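Local coordinates for cellulosomal-scaffolding protein A (Clostridium thermocellum, PDB 4B9F) that probably anchors the cellulosome scaffold to crystalline cellulose through this family 3a carbohydrate-binding module, a calcium-containing beta sandwich, at residues F22-T27 with A105-Q110; Y42-G47 with N87-L92; G47-T52 with F113-W118. All blocks are in the same frame, centred on the assembly; numbering follows the deposited sequence.

In the fold
After strand 2-8, strand 20-26 takes its second neighbour, 106-115, in contact 1, with 77 residues between the two segments. Contact 2 falls wholly within that loop: strand 37-43 and the calcium-binding loop after it meet 87-92. Contact 3 crosses both, since 47-52 lies inside the loops of the other two while 113-118 lies beyond them. Contacts 1 and 3 use the two ends of strand 106-115 in one sheet of the sandwich, their centres about 27 Å apart; contact 2 belongs to the opposing sheet. Contacts 2 and 3 share Gly47, in the loop between strands 37-43 and 51-61, and the bond of Tyr43 OH to Gln51 OE1 links the sheets.

Contact 1: F22-T27 with A105-Q110; sequences FKVTNT and AHVQIQ
Lys23, its CG turned away from the backbone N (chi1 -177°), sends its chain across the strand pair toward His106, whose own chi1 of 69° sets the imidazole between its backbone N and carbonyl carbon. The two chains meet obliquely, Lys23 CD lying 3.5 Å from His106 CD2. A bend at chi3 then carries the ammonium away from the ring to a water, which accepts from Lys23 NZ at 3.1 Å and donates to Gln108 OE1 at 2.7 Å. The other end of that amide is also held: Gln108 NE2 donates to Gln110 OE1 at 2.9 Å. On the face of Phe22 and Val24 the packing is apolar, with Val24 CB 3.9 Å from Val107 CG1 and Phe22 CB 4.1 Å from Ile109 CD1. The strand axes run at 171°, and hydrogen-bonded pairs (Phe22-Ile109, Val24-Val107) alternate with non-hydrogen-bonded ones (Lys23-Gln108, Thr25-His106), as in a regular antiparallel ladder, which Asn26 N continues to Ala105 O. Asn26 ND2 turns to the carbonyls of Leu101 and Ser30. Strand 2-8 flanks 20-26 and strand 51-61 flanks 106-115, while Leu39 of strand 37-43, in the facing sheet, packs on Phe22, Val24 and Ile109 in the sandwich core.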
ATOM      1  N   PHE A  22       4.794  -0.778  -1.858  1.00  8.89           N
ATOM      2  CA  PHE A  22       4.740   0.672  -2.012  1.00  9.16           C
ATOM      3  C   PHE A  22       6.085   1.298  -1.702  1.00  8.61           C
ATOM      4  O   PHE A  22       6.790   0.858  -0.782  1.00  9.25           O
ATOM      5  CB  PHE A  22       3.744   1.289  -1.022  1.00  9.51           C
ATOM      6  CG  PHE A  22       2.295   1.187  -1.421  1.00  9.69           C
ATOM      7  CD1 PHE A  22       1.531   0.100  -1.038  1.00 10.71           C
ATOM      8  CD2 PHE A  22       1.680   2.224  -2.120  1.00  9.77           C
ATOM      9  CE1 PHE A  22       0.181   0.022  -1.372  1.00 11.33           C
ATOM     10  CE2 PHE A  22       0.344   2.153  -2.453  1.00 11.06           C
ATOM     11  CZ  PHE A  22      -0.408   1.055  -2.078  1.00 11.12           C
ATOM     12  N   LYS A  23       6.418   2.364  -2.421  1.00  9.24           N
ATOM     13  CA  LYS A  23       7.553   3.204  -2.043  1.00  9.63           C
ATOM     14  C   LYS A  23       7.122   4.652  -2.157  1.00 10.07           C
ATOM     15  O   LYS A  23       6.740   5.107  -3.239  1.00 12.23           O
ATOM     16  CB  LYS A  23       8.780   2.943  -2.921  1.00 11.69           C
ATOM     17  CG  LYS A  23      10.006   3.761  -2.497  1.00 14.40           C
ATOM     18  CD  LYS A  23      11.317   3.148  -2.974  1.00 20.64           C
ATOM     19  CE  LYS A  23      11.365   3.012  -4.473  1.00 20.81           C
ATOM     20  NZ  LYS A  23      12.763   2.710  -4.910  1.00 20.43           N
ATOM     21  N   VAL A  24       7.175   5.374  -1.045  1.00  9.47           N
ATOM     22  CA  VAL A  24       6.690   6.748  -1.006  1.00  9.66           C
ATOM     23  C   VAL A  24       7.861   7.669  -0.705  1.00  8.97           C
ATOM     24  O   VAL A  24       8.568   7.480   0.291  1.00 10.56           O
ATOM     25  CB  VAL A  24       5.611   6.917   0.086  1.00 11.05           C
ATOM     26  CG1 VAL A  24       5.097   8.360   0.117  1.00 12.44           C
ATOM     27  CG2 VAL A  24       4.472   5.930  -0.124  1.00 13.01           C
ATOM     28  N   THR A  25       8.080   8.657  -1.569  1.00 10.49           N
ATOM     29  CA  THR A  25       9.216   9.555  -1.426  1.00 10.34           C
ATOM     30  C   THR A  25       8.730  10.974  -1.157  1.00 11.24           C
ATOM     31  O   THR A  25       7.832  11.464  -1.839  1.00 11.68           O
ATOM     32  CB  THR A  25      10.086   9.545  -2.702  1.00 13.08           C
ATOM     33  OG1 THR A  25      10.522   8.204  -2.972  1.00 13.41           O
ATOM     34  CG2 THR A  25      11.293  10.455  -2.539  1.00 14.17           C
ATOM     35  N   ASN A  26       9.338  11.635  -0.176  1.00 11.40           N
ATOM     36  CA  ASN A  26       9.027  13.034   0.109  1.00 12.12           C
ATOM     37  C   ASN A  26       9.845  13.928  -0.807  1.00 14.34           C
ATOM     38  O   ASN A  26      11.053  14.076  -0.618  1.00 16.32           O
ATOM     39  CB  ASN A  26       9.325  13.370   1.570  1.00 12.46           C
ATOM     40  CG  ASN A  26       8.901  14.781   1.948  1.00 13.64           C
ATOM     41  OD1 ASN A  26       8.540  15.593   1.088  1.00 15.15           O
ATOM     42  ND2 ASN A  26       8.943  15.082   3.240  1.00 15.19           N
ATOM     43  N   THR A  27       9.180  14.511  -1.797  1.00 15.49           N
ATOM     44  CA  THR A  27       9.841  15.355  -2.789  1.00 20.95           C
ATOM     45  C   THR A  27       9.663  16.838  -2.473  1.00 20.49           C
ATOM     46  O   THR A  27      10.045  17.701  -3.267  1.00 22.20           O
ATOM     47  CB  THR A  27       9.317  15.065  -4.207  1.00 24.82           C
ATOM     48  OG1 THR A  27       7.892  15.195  -4.224  1.00 29.55           O
ATOM     49  CG2 THR A  27       9.689  13.649  -4.640  1.00 26.03           C
ATOM     50  N   ALA A 105      13.728  11.761   1.836  1.00 12.09           N
ATOM     51  CA  ALA A 105      13.668  10.408   2.385  1.00 12.05           C
ATOM     52  C   ALA A 105      12.554   9.626   1.706  1.00 11.43           C
ATOM     53  O   ALA A 105      11.631  10.206   1.139  1.00 11.31           O
ATOM     54  CB  ALA A 105      13.436  10.456   3.898  1.00 11.87           C
ATOM     55  N   HIS A 106      12.623   8.302   1.781  1.00 10.66           N
ATOM     56  CA  HIS A 106      11.509   7.486   1.310  1.00 10.90           C
ATOM     57  C   HIS A 106      11.184   6.388   2.300  1.00 10.81           C
ATOM     58  O   HIS A 106      12.022   6.021   3.128  1.00 11.60           O
ATOM     59  CB  HIS A 106      11.752   6.917  -0.097  1.00 13.38           C
ATOM     60  CG  HIS A 106      12.829   5.877  -0.174  1.00 14.84           C
ATOM     61  ND1 HIS A 106      14.146   6.186  -0.442  1.00 17.02           N
ATOM     62  CD2 HIS A 106      12.774   4.529  -0.062  1.00 17.01           C
ATOM     63  CE1 HIS A 106      14.858   5.073  -0.483  1.00 18.50           C
ATOM     64  NE2 HIS A 106      14.050   4.052  -0.254  1.00 19.10           N
ATOM     65  N   VAL A 107       9.955   5.885   2.223  1.00 10.28           N
ATOM     66  CA  VAL A 107       9.556   4.730   3.011  1.00  9.74           C
ATOM     67  C   VAL A 107       9.129   3.634   2.050  1.00  9.13           C
ATOM     68  O   VAL A 107       8.392   3.888   1.085  1.00  9.81           O
ATOM     69  CB  VAL A 107       8.453   5.075   4.063  1.00 11.24           C
ATOM     70  CG1 VAL A 107       7.215   5.689   3.414  1.00 11.31           C
ATOM     71  CG2 VAL A 107       8.094   3.854   4.891  1.00 11.09           C
ATOM     72  N   GLN A 108       9.633   2.425   2.290  1.00  9.17           N
ATOM     73  CA  GLN A 108       9.298   1.280   1.460  1.00  9.00           C
ATOM     74  C   GLN A 108       8.501   0.306   2.302  1.00  8.76           C
ATOM     75  O   GLN A 108       8.877   0.023   3.438  1.00 10.46           O
ATOM     76  CB  GLN A 108      10.566   0.614   0.949  1.00 10.54           C
ATOM     77  CG  GLN A 108      10.326  -0.583   0.058  1.00 12.30           C
ATOM     78  CD  GLN A 108      11.572  -0.960  -0.723  1.00 13.51           C
ATOM     79  OE1 GLN A 108      12.258  -0.090  -1.271  1.00 13.81           O
ATOM     80  NE2 GLN A 108      11.878  -2.251  -0.769  1.00 13.77           N
ATOM     81  N   ILE A 109       7.403  -0.192   1.742  1.00  8.19           N
ATOM     82  CA  ILE A 109       6.480  -1.076   2.454  1.00  8.35           C
ATOM     83  C   ILE A 109       6.198  -2.309   1.620  1.00  9.06           C
ATOM     84  O   ILE A 109       5.703  -2.208   0.498  1.00 10.05           O
ATOM     85  CB  ILE A 109       5.134  -0.370   2.751  1.00  9.96           C
ATOM     86  CG1 ILE A 109       5.373   0.926   3.530  1.00 10.74           C
ATOM     87  CG2 ILE A 109       4.174  -1.319   3.486  1.00 11.14           C
ATOM     88  CD1 ILE A 109       5.182   2.193   2.677  1.00 12.82           C
ATOM     89  N   GLN A 110       6.517  -3.471   2.171  1.00  8.70           N
ATOM     90  CA  GLN A 110       6.270  -4.734   1.490  1.00  8.59           C
ATOM     91  C   GLN A 110       5.095  -5.395   2.202  1.00  9.34           C
ATOM     92  O   GLN A 110       5.254  -6.039   3.238  1.00 11.72           O
ATOM     93  CB  GLN A 110       7.551  -5.571   1.485  1.00 10.96           C
ATOM     94  CG  GLN A 110       8.657  -4.759   0.814  1.00 12.37           C
ATOM     95  CD  GLN A 110      10.015  -5.415   0.727  1.00 13.53           C
ATOM     96  OE1 GLN A 110      11.002  -4.717   0.534  1.00 13.60           O
ATOM     97  NE2 GLN A 110      10.079  -6.746   0.846  1.00 14.58           N
TER
HETATM   98  O   HOH W   1      13.757   0.118  -3.562  1.00 18.54           O

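Contact 2: Y42-G47 with N87-L92; sequences YYTVDG and NADTYL. With CA (calcium ion), chain C.
A classic beta bulge distorts this pairing: Asp89 and Thr90 both stand opposite Tyr43, and Tyr43 O accepts from both amides. Thr90 N lies 3.1 Å from Tyr43 O, nearly in line with the carbonyl, whereas Asp89 N, at 2.9 Å from the same oxygen, sits 37° out of its plane. The chain turns a corner at Asp89, whose chi1 of 57°, CG between backbone N and carbonyl carbon, brings the carboxylate to the Thr44-Val45 backbone. Its OD1 takes Val45 N on the syn lone pair at 3.0 Å and Thr90 OG1 on the anti side, so two donors fix it. Through a water, Asp89 OD2 also reaches Asp46 N, and probably helps to position the calcium-binding loop from the second shell. The calcium ion is gripped by Thr44 O and OG1 and by both Asp46 carboxylate oxygens, OD2 being nearer at 2.4 Å; Thr122, Asn125, Asp126 and a water complete the site. Thr90 CB lies over one face of the Tyr43 ring, displaced toward its rim, 4.2 Å from the centroid in a CH-pi contact. On the other side of the sheet Tyr42 and Tyr91 lie alongside each other, ring planes at 66° and Tyr42 CD1 3.6 Å from Tyr91 CB. Strand 74-85 borders 88-96, Phe78 and Tyr121 pack on Tyr43, and strand 51-61 of the facing sheet sends Gln51 to Tyr43 OH and Phe53 to Leu92.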
ATOM      1  N   TYR A  42      -6.791  -0.842  -4.134  1.00  8.60           N
ATOM      2  CA  TYR A  42      -8.168  -1.194  -4.460  1.00  9.41           C
ATOM      3  C   TYR A  42      -8.255  -2.510  -5.210  1.00  8.77           C
ATOM      4  O   TYR A  42      -7.474  -2.771  -6.134  1.00  9.51           O
ATOM      5  CB  TYR A  42      -8.789  -0.112  -5.339  1.00  9.84           C
ATOM      6  CG  TYR A  42      -8.704   1.294  -4.808  1.00  9.09           C
ATOM      7  CD1 TYR A  42      -9.683   1.791  -3.950  1.00  9.44           C
ATOM      8  CD2 TYR A  42      -7.689   2.155  -5.223  1.00  8.96           C
ATOM      9  CE1 TYR A  42      -9.636   3.102  -3.496  1.00  9.15           C
ATOM     10  CE2 TYR A  42      -7.630   3.471  -4.767  1.00  9.78           C
ATOM     11  CZ  TYR A  42      -8.612   3.933  -3.908  1.00  8.72           C
ATOM     12  OH  TYR A  42      -8.568   5.241  -3.483  1.00  9.76           O
ATOM     13  N   TYR A  43      -9.236  -3.326  -4.855  1.00  9.39           N
ATOM     14  CA  TYR A  43      -9.374  -4.635  -5.468  1.00  8.39           C
ATOM     15  C   TYR A  43     -10.783  -5.176  -5.280  1.00  8.89           C
ATOM     16  O   TYR A  43     -11.618  -4.550  -4.626  1.00  9.92           O
ATOM     17  CB  TYR A  43      -8.334  -5.600  -4.865  1.00 10.06           C
ATOM     18  CG  TYR A  43      -8.540  -5.911  -3.390  1.00  8.72           C
ATOM     19  CD1 TYR A  43      -8.178  -4.997  -2.403  1.00  9.26           C
ATOM     20  CD2 TYR A  43      -9.094  -7.122  -2.990  1.00 10.07           C
ATOM     21  CE1 TYR A  43      -8.370  -5.277  -1.049  1.00  9.25           C
ATOM     22  CE2 TYR A  43      -9.293  -7.412  -1.645  1.00  9.59           C
ATOM     23  CZ  TYR A  43      -8.925  -6.489  -0.678  1.00  9.41           C
ATOM     24  OH  TYR A  43      -9.104  -6.767   0.657  1.00 10.74           O
ATOM     25  N   THR A  44     -11.045  -6.332  -5.881  1.00 10.00           N
ATOM     26  CA  THR A  44     -12.295  -7.041  -5.661  1.00 10.67           C
ATOM     27  C   THR A  44     -12.004  -8.277  -4.824  1.00 10.33           C
ATOM     28  O   THR A  44     -11.126  -9.075  -5.156  1.00 10.71           O
ATOM     29  CB  THR A  44     -12.956  -7.461  -6.986  1.00 10.86           C
ATOM     30  OG1 THR A  44     -11.974  -8.076  -7.833  1.00 10.87           O
ATOM     31  CG2 THR A  44     -13.548  -6.259  -7.695  1.00 12.78           C
ATOM     32  N   VAL A  45     -12.749  -8.439  -3.738  1.00 11.14           N
ATOM     33  CA  VAL A  45     -12.456  -9.486  -2.764  1.00 11.49           C
ATOM     34  C   VAL A  45     -12.718 -10.913  -3.275  1.00 11.55           C
ATOM     35  O   VAL A  45     -12.116 -11.860  -2.777  1.00 11.96           O
ATOM     36  CB  VAL A  45     -13.204  -9.199  -1.432  1.00 11.71           C
ATOM     37  CG1 VAL A  45     -14.716  -9.323  -1.612  1.00 12.19           C
ATOM     38  CG2 VAL A  45     -12.701 -10.093  -0.301  1.00 11.84           C
ATOM     39  N   ASP A  46     -13.596 -11.054  -4.271  1.00 12.21           N
ATOM     40  CA  ASP A  46     -13.930 -12.354  -4.874  1.00 12.64           C
ATOM     41  C   ASP A  46     -14.465 -13.350  -3.843  1.00 12.30           C
ATOM     42  O   ASP A  46     -13.925 -14.450  -3.685  1.00 13.62           O
ATOM     43  CB  ASP A  46     -12.725 -12.966  -5.604  1.00 13.59           C
ATOM     44  CG  ASP A  46     -12.001 -11.965  -6.490  1.00 15.22           C
ATOM     45  OD1 ASP A  46     -12.658 -11.209  -7.241  1.00 15.24           O
ATOM     46  OD2 ASP A  46     -10.760 -11.926  -6.426  1.00 13.88           O
ATOM     47  N   GLY A  47     -15.534 -12.962  -3.155  1.00 12.56           N
ATOM     48  CA  GLY A  47     -16.104 -13.770  -2.094  1.00 14.06           C
ATOM     49  C   GLY A  47     -15.701 -13.185  -0.762  1.00 13.69           C
ATOM     50  O   GLY A  47     -14.566 -13.355  -0.323  1.00 14.31           O
ATOM     51  N   ASN A  87     -13.968  -3.399 -10.931  0.53 15.83           N
ATOM     52  CA  ASN A  87     -12.638  -3.803 -10.498  0.53 14.30           C
ATOM     53  C   ASN A  87     -12.275  -3.336  -9.091  0.53 11.75           C
ATOM     54  O   ASN A  87     -11.133  -3.459  -8.670  0.53 12.47           O
ATOM     55  CB  ASN A  87     -11.579  -3.332 -11.500  0.53 17.99           C
ATOM     56  CG  ASN A  87     -11.757  -3.954 -12.870  0.53 21.00           C
ATOM     57  OD1 ASN A  87     -11.281  -5.059 -13.125  0.53 21.94           O
ATOM     58  ND2 ASN A  87     -12.434  -3.244 -13.762  0.53 22.29           N
ATOM     59  N   ALA A  88     -13.247  -2.814  -8.352  1.00 10.99           N
ATOM     60  CA  ALA A  88     -12.977  -2.379  -6.988  1.00 11.23           C
ATOM     61  C   ALA A  88     -14.213  -2.465  -6.119  1.00 10.31           C
ATOM     62  O   ALA A  88     -15.201  -1.764  -6.368  1.00 12.26           O
ATOM     63  CB  ALA A  88     -12.407  -0.949  -6.973  1.00 13.31           C
ATOM     64  N   ASP A  89     -14.165  -3.308  -5.090  1.00  9.76           N
ATOM     65  CA  ASP A  89     -15.211  -3.305  -4.071  1.00  9.71           C
ATOM     66  C   ASP A  89     -14.668  -3.127  -2.664  1.00  9.24           C
ATOM     67  O   ASP A  89     -15.440  -2.972  -1.717  1.00 10.62           O
ATOM     68  CB  ASP A  89     -16.137  -4.539  -4.148  1.00 12.26           C
ATOM     69  CG  ASP A  89     -15.400  -5.873  -4.048  1.00 13.40           C
ATOM     70  OD1 ASP A  89     -14.422  -6.015  -3.282  1.00 11.99           O
ATOM     71  OD2 ASP A  89     -15.836  -6.804  -4.743  1.00 18.59           O
ATOM     72  N   THR A  90     -13.342  -3.126  -2.541  1.00  9.83           N
ATOM     73  CA  THR A  90     -12.664  -3.060  -1.260  1.00  9.94           C
ATOM     74  C   THR A  90     -11.362  -2.318  -1.467  1.00  9.60           C
ATOM     75  O   THR A  90     -10.798  -2.350  -2.563  1.00  9.92           O
ATOM     76  CB  THR A  90     -12.324  -4.502  -0.769  1.00 12.10           C
ATOM     77  OG1 THR A  90     -13.506  -5.314  -0.792  1.00 12.47           O
ATOM     78  CG2 THR A  90     -11.738  -4.501   0.643  1.00 12.93           C
ATOM     79  N   TYR A  91     -10.864  -1.655  -0.434  1.00  8.43           N
ATOM     80  CA  TYR A  91      -9.444  -1.336  -0.425  1.00  8.63           C
ATOM     81  C   TYR A  91      -8.767  -1.731   0.861  1.00  8.67           C
ATOM     82  O   TYR A  91      -9.366  -1.713   1.942  1.00  9.90           O
ATOM     83  CB  TYR A  91      -9.153   0.135  -0.765  1.00  8.15           C
ATOM     84  CG  TYR A  91      -9.768   1.187   0.132  1.00  9.86           C
ATOM     85  CD1 TYR A  91      -9.079   1.686   1.236  1.00 10.51           C
ATOM     86  CD2 TYR A  91     -11.006   1.742  -0.174  1.00 10.23           C
ATOM     87  CE1 TYR A  91      -9.637   2.689   2.043  1.00 10.76           C
ATOM     88  CE2 TYR A  91     -11.562   2.738   0.618  1.00 11.10           C
ATOM     89  CZ  TYR A  91     -10.875   3.211   1.716  1.00 10.92           C
ATOM     90  OH  TYR A  91     -11.431   4.207   2.489  1.00 12.19           O
ATOM     91  N   LEU A  92      -7.513  -2.134   0.721  1.00  8.65           N
ATOM     92  CA  LEU A  92      -6.618  -2.180   1.855  1.00  8.34           C
ATOM     93  C   LEU A  92      -6.140  -0.761   2.104  1.00  8.30           C
ATOM     94  O   LEU A  92      -5.692  -0.068   1.179  1.00  8.91           O
ATOM     95  CB  LEU A  92      -5.425  -3.075   1.538  1.00  8.51           C
ATOM     96  CG  LEU A  92      -4.217  -2.950   2.470  1.00  8.91           C
ATOM     97  CD1 LEU A  92      -4.505  -3.593   3.821  1.00 10.42           C
ATOM     98  CD2 LEU A  92      -2.970  -3.565   1.845  1.00 10.84           C
TER
HETATM   99 CA    CA C 153     -10.246  -9.791  -7.342  1.00 10.56          CA
HETATM  100  O   HOH W   2     -15.600  -9.345  -5.359  1.00 13.20           O
HETATM  101  O   HOH W   3      -8.383 -10.046  -5.700  1.00 10.92           O

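Contact 3: G47-T52 with F113-W118; sequences GQKDQT and FAKNDW
One salt bridge crosses: Lys49, bent at chi2 and chi4, turns its ammonium onto Asp117, NZ meeting OD2 on the syn side at 2.7 Å. Lys115 makes ammonium-to-carbonyl bonds instead: its chain, extended beyond CG, takes NZ to Val45 O, the stronger partner, while Gly47 O (3.1 Å from NZ, on an in-plane lone pair), Asn120 O and a water share the same polar cluster. That water also accepts from Lys49 NZ, between ammonium groups 5.5 Å apart. Among neutral side chains, Thr52 OG1 donates to Asn116 OD1 at 2.7 Å, tilted 23° from the carbonyl plane, and a second water bridges Thr52 OG1 and Asn116 ND2. Backbone bonds pair Thr52 with Ala114 in both directions, and Asn116 N reaches Asp50 O at 2.8 Å where the type I turn Lys115-Trp118 ends the strand. The aliphatic parts also touch: the Lys49 and Lys115 chains cross at about a right angle, CG of Lys49 4.0 Å from CD of Lys115, and Gln51 runs alongside Lys115. Gln51 OE1 accepts from Tyr121 OH. Thus the start of strand 51-61 meets the end of 106-115, with Phe113 edge-to-face on Phe78 of strand 74-85 in the other sheet.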
ATOM      1  N   GLY A  47     -15.534 -12.962  -3.155  1.00 12.56           N
ATOM      2  CA  GLY A  47     -16.104 -13.770  -2.094  1.00 14.06           C
ATOM      3  C   GLY A  47     -15.701 -13.185  -0.762  1.00 13.69           C
ATOM      4  O   GLY A  47     -14.566 -13.355  -0.323  1.00 14.31           O
ATOM      5  N   GLN A  48     -16.623 -12.466  -0.129  1.00 14.88           N
ATOM      6  CA  GLN A  48     -16.315 -11.781   1.114  1.00 13.72           C
ATOM      7  C   GLN A  48     -15.950 -12.774   2.219  1.00 13.87           C
ATOM      8  O   GLN A  48     -16.689 -13.729   2.480  1.00 15.31           O
ATOM      9  CB  GLN A  48     -17.491 -10.905   1.550  1.00 16.46           C
ATOM     10  CG  GLN A  48     -17.304 -10.258   2.917  1.00 16.29           C
ATOM     11  CD  GLN A  48     -16.177  -9.235   2.932  1.00 15.59           C
ATOM     12  OE1 GLN A  48     -15.922  -8.557   1.937  1.00 17.44           O
ATOM     13  NE2 GLN A  48     -15.498  -9.116   4.072  1.00 18.58           N
ATOM     14  N   LYS A  49     -14.797 -12.538   2.839  1.00 14.09           N
ATOM     15  CA  LYS A  49     -14.303 -13.317   3.971  1.00 15.06           C
ATOM     16  C   LYS A  49     -13.511 -12.359   4.842  1.00 12.00           C
ATOM     17  O   LYS A  49     -13.023 -11.333   4.351  1.00 13.20           O
ATOM     18  CB  LYS A  49     -13.341 -14.419   3.503  1.00 18.66           C
ATOM     19  CG  LYS A  49     -13.922 -15.466   2.581  1.00 24.51           C
ATOM     20  CD  LYS A  49     -14.749 -16.482   3.349  1.00 28.34           C
ATOM     21  CE  LYS A  49     -15.275 -17.570   2.419  1.00 31.27           C
ATOM     22  NZ  LYS A  49     -14.195 -18.200   1.597  1.00 33.36           N
ATOM     23  N   ASP A  50     -13.340 -12.700   6.116  1.00 12.53           N
ATOM     24  CA  ASP A  50     -12.424 -11.951   6.963  1.00 13.27           C
ATOM     25  C   ASP A  50     -11.033 -12.004   6.351  1.00 11.48           C
ATOM     26  O   ASP A  50     -10.617 -13.035   5.826  1.00 12.31           O
ATOM     27  CB  ASP A  50     -12.365 -12.530   8.378  1.00 17.37           C
ATOM     28  CG  ASP A  50     -13.672 -12.380   9.142  1.00 24.21           C
ATOM     29  OD1 ASP A  50     -14.560 -11.621   8.696  1.00 26.00           O
ATOM     30  OD2 ASP A  50     -13.803 -13.024  10.204  1.00 28.19           O
ATOM     31  N   GLN A  51     -10.320 -10.888   6.438  1.00 10.45           N
ATOM     32  CA  GLN A  51      -8.982 -10.772   5.883  1.00  9.44           C
ATOM     33  C   GLN A  51      -8.028 -10.218   6.923  1.00  8.74           C
ATOM     34  O   GLN A  51      -8.451  -9.566   7.875  1.00 10.77           O
ATOM     35  CB  GLN A  51      -8.994  -9.860   4.653  1.00 10.46           C
ATOM     36  CG  GLN A  51      -9.773 -10.437   3.483  1.00 10.36           C
ATOM     37  CD  GLN A  51     -10.070  -9.413   2.420  1.00 11.34           C
ATOM     38  OE1 GLN A  51      -9.407  -9.363   1.383  1.00 11.41           O
ATOM     39  NE2 GLN A  51     -11.078  -8.584   2.671  1.00 14.10           N
ATOM     40  N   THR A  52      -6.736 -10.478   6.731  1.00  8.38           N
ATOM     41  CA  THR A  52      -5.704  -9.955   7.628  1.00  8.90           C
ATOM     42  C   THR A  52      -4.531  -9.444   6.804  1.00  8.17           C
ATOM     43  O   THR A  52      -4.188 -10.022   5.769  1.00  9.34           O
ATOM     44  CB  THR A  52      -5.200 -11.045   8.604  1.00  9.24           C
ATOM     45  OG1 THR A  52      -6.319 -11.657   9.249  1.00 11.72           O
ATOM     46  CG2 THR A  52      -4.289 -10.456   9.678  1.00  9.88           C
ATOM     47  N   PHE A 113      -1.502  -9.599   2.283  1.00  8.05           N
ATOM     48  CA  PHE A 113      -2.779  -9.912   2.922  1.00  8.27           C
ATOM     49  C   PHE A 113      -3.412 -11.176   2.368  1.00  8.22           C
ATOM     50  O   PHE A 113      -3.115 -11.601   1.246  1.00  9.60           O
ATOM     51  CB  PHE A 113      -3.742  -8.713   2.962  1.00  8.72           C
ATOM     52  CG  PHE A 113      -4.242  -8.242   1.623  1.00  8.72           C
ATOM     53  CD1 PHE A 113      -5.401  -8.779   1.077  1.00  9.83           C
ATOM     54  CD2 PHE A 113      -3.617  -7.194   0.953  1.00  9.11           C
ATOM     55  CE1 PHE A 113      -5.920  -8.298  -0.121  1.00 10.64           C
ATOM     56  CE2 PHE A 113      -4.125  -6.719  -0.250  1.00 10.45           C
ATOM     57  CZ  PHE A 113      -5.272  -7.276  -0.788  1.00 11.10           C
ATOM     58  N   ALA A 114      -4.278 -11.778   3.177  1.00  8.49           N
ATOM     59  CA  ALA A 114      -4.932 -13.018   2.815  1.00  8.65           C
ATOM     60  C   ALA A 114      -6.272 -13.112   3.507  1.00  8.55           C
ATOM     61  O   ALA A 114      -6.520 -12.441   4.518  1.00 11.13           O
ATOM     62  CB  ALA A 114      -4.072 -14.197   3.236  1.00 10.13           C
ATOM     63  N   LYS A 115      -7.130 -13.965   2.969  1.00  9.32           N
ATOM     64  CA  LYS A 115      -8.368 -14.317   3.647  1.00 10.09           C
ATOM     65  C   LYS A 115      -8.046 -15.270   4.790  1.00 10.90           C
ATOM     66  O   LYS A 115      -7.093 -16.050   4.708  1.00 11.30           O
ATOM     67  CB  LYS A 115      -9.336 -14.970   2.673  1.00 11.39           C
ATOM     68  CG  LYS A 115      -9.809 -14.010   1.595  1.00 13.12           C
ATOM     69  CD  LYS A 115     -10.566 -14.739   0.517  1.00 15.64           C
ATOM     70  CE  LYS A 115     -11.126 -13.763  -0.478  1.00 17.32           C
ATOM     71  NZ  LYS A 115     -11.885 -14.411  -1.579  1.00 16.35           N
ATOM     72  N   ASN A 116      -8.828 -15.214   5.858  1.00 12.97           N
ATOM     73  CA  ASN A 116      -8.483 -16.009   7.028  1.00 14.03           C
ATOM     74  C   ASN A 116      -8.604 -17.515   6.787  1.00 14.46           C
ATOM     75  O   ASN A 116      -8.014 -18.311   7.521  1.00 16.46           O
ATOM     76  CB  ASN A 116      -9.266 -15.535   8.259  1.00 15.81           C
ATOM     77  CG  ASN A 116      -8.832 -14.136   8.728  1.00 17.09           C
ATOM     78  OD1 ASN A 116      -7.962 -13.503   8.116  1.00 19.72           O
ATOM     79  ND2 ASN A 116      -9.452 -13.643   9.798  1.00 18.64           N
ATOM     80  N   ASP A 117      -9.336 -17.900   5.745  1.00 13.69           N
ATOM     81  CA  ASP A 117      -9.447 -19.308   5.366  1.00 16.14           C
ATOM     82  C   ASP A 117      -8.498 -19.677   4.218  1.00 15.50           C
ATOM     83  O   ASP A 117      -8.525 -20.799   3.719  1.00 17.25           O
ATOM     84  CB  ASP A 117     -10.902 -19.678   5.032  1.00 17.77           C
ATOM     85  CG  ASP A 117     -11.390 -19.056   3.735  1.00 18.28           C
ATOM     86  OD1 ASP A 117     -10.727 -18.139   3.213  1.00 16.41           O
ATOM     87  OD2 ASP A 117     -12.455 -19.482   3.240  1.00 21.49           O
ATOM     88  N   TRP A 118      -7.662 -18.721   3.817  1.00 13.58           N
ATOM     89  CA  TRP A 118      -6.644 -18.945   2.790  1.00 13.59           C
ATOM     90  C   TRP A 118      -7.222 -19.328   1.427  1.00 14.06           C
ATOM     91  O   TRP A 118      -6.544 -19.949   0.600  1.00 16.00           O
ATOM     92  CB  TRP A 118      -5.549 -19.917   3.290  1.00 15.49           C
ATOM     93  CG  TRP A 118      -4.779 -19.258   4.390  1.00 17.52           C
ATOM     94  CD1 TRP A 118      -5.035 -19.329   5.730  1.00 19.68           C
ATOM     95  CD2 TRP A 118      -3.682 -18.348   4.239  1.00 17.69           C
ATOM     96  NE1 TRP A 118      -4.153 -18.534   6.421  1.00 20.86           N
ATOM     97  CE2 TRP A 118      -3.313 -17.919   5.529  1.00 19.74           C
ATOM     98  CE3 TRP A 118      -2.972 -17.859   3.137  1.00 19.45           C
ATOM     99  CZ2 TRP A 118      -2.262 -17.031   5.748  1.00 20.88           C
ATOM    100  CZ3 TRP A 118      -1.929 -16.973   3.357  1.00 20.13           C
ATOM    101  CH2 TRP A 118      -1.584 -16.572   4.651  1.00 22.52           C
TER
HETATM  102  O   HOH W   4     -13.353 -16.591  -0.887  1.00 25.62           O
HETATM  103  O   HOH W   5     -11.666 -15.976   5.788  1.00 30.93           O
HETATM  104  O   HOH W   6      -8.509 -10.759  10.798  1.00 25.59           O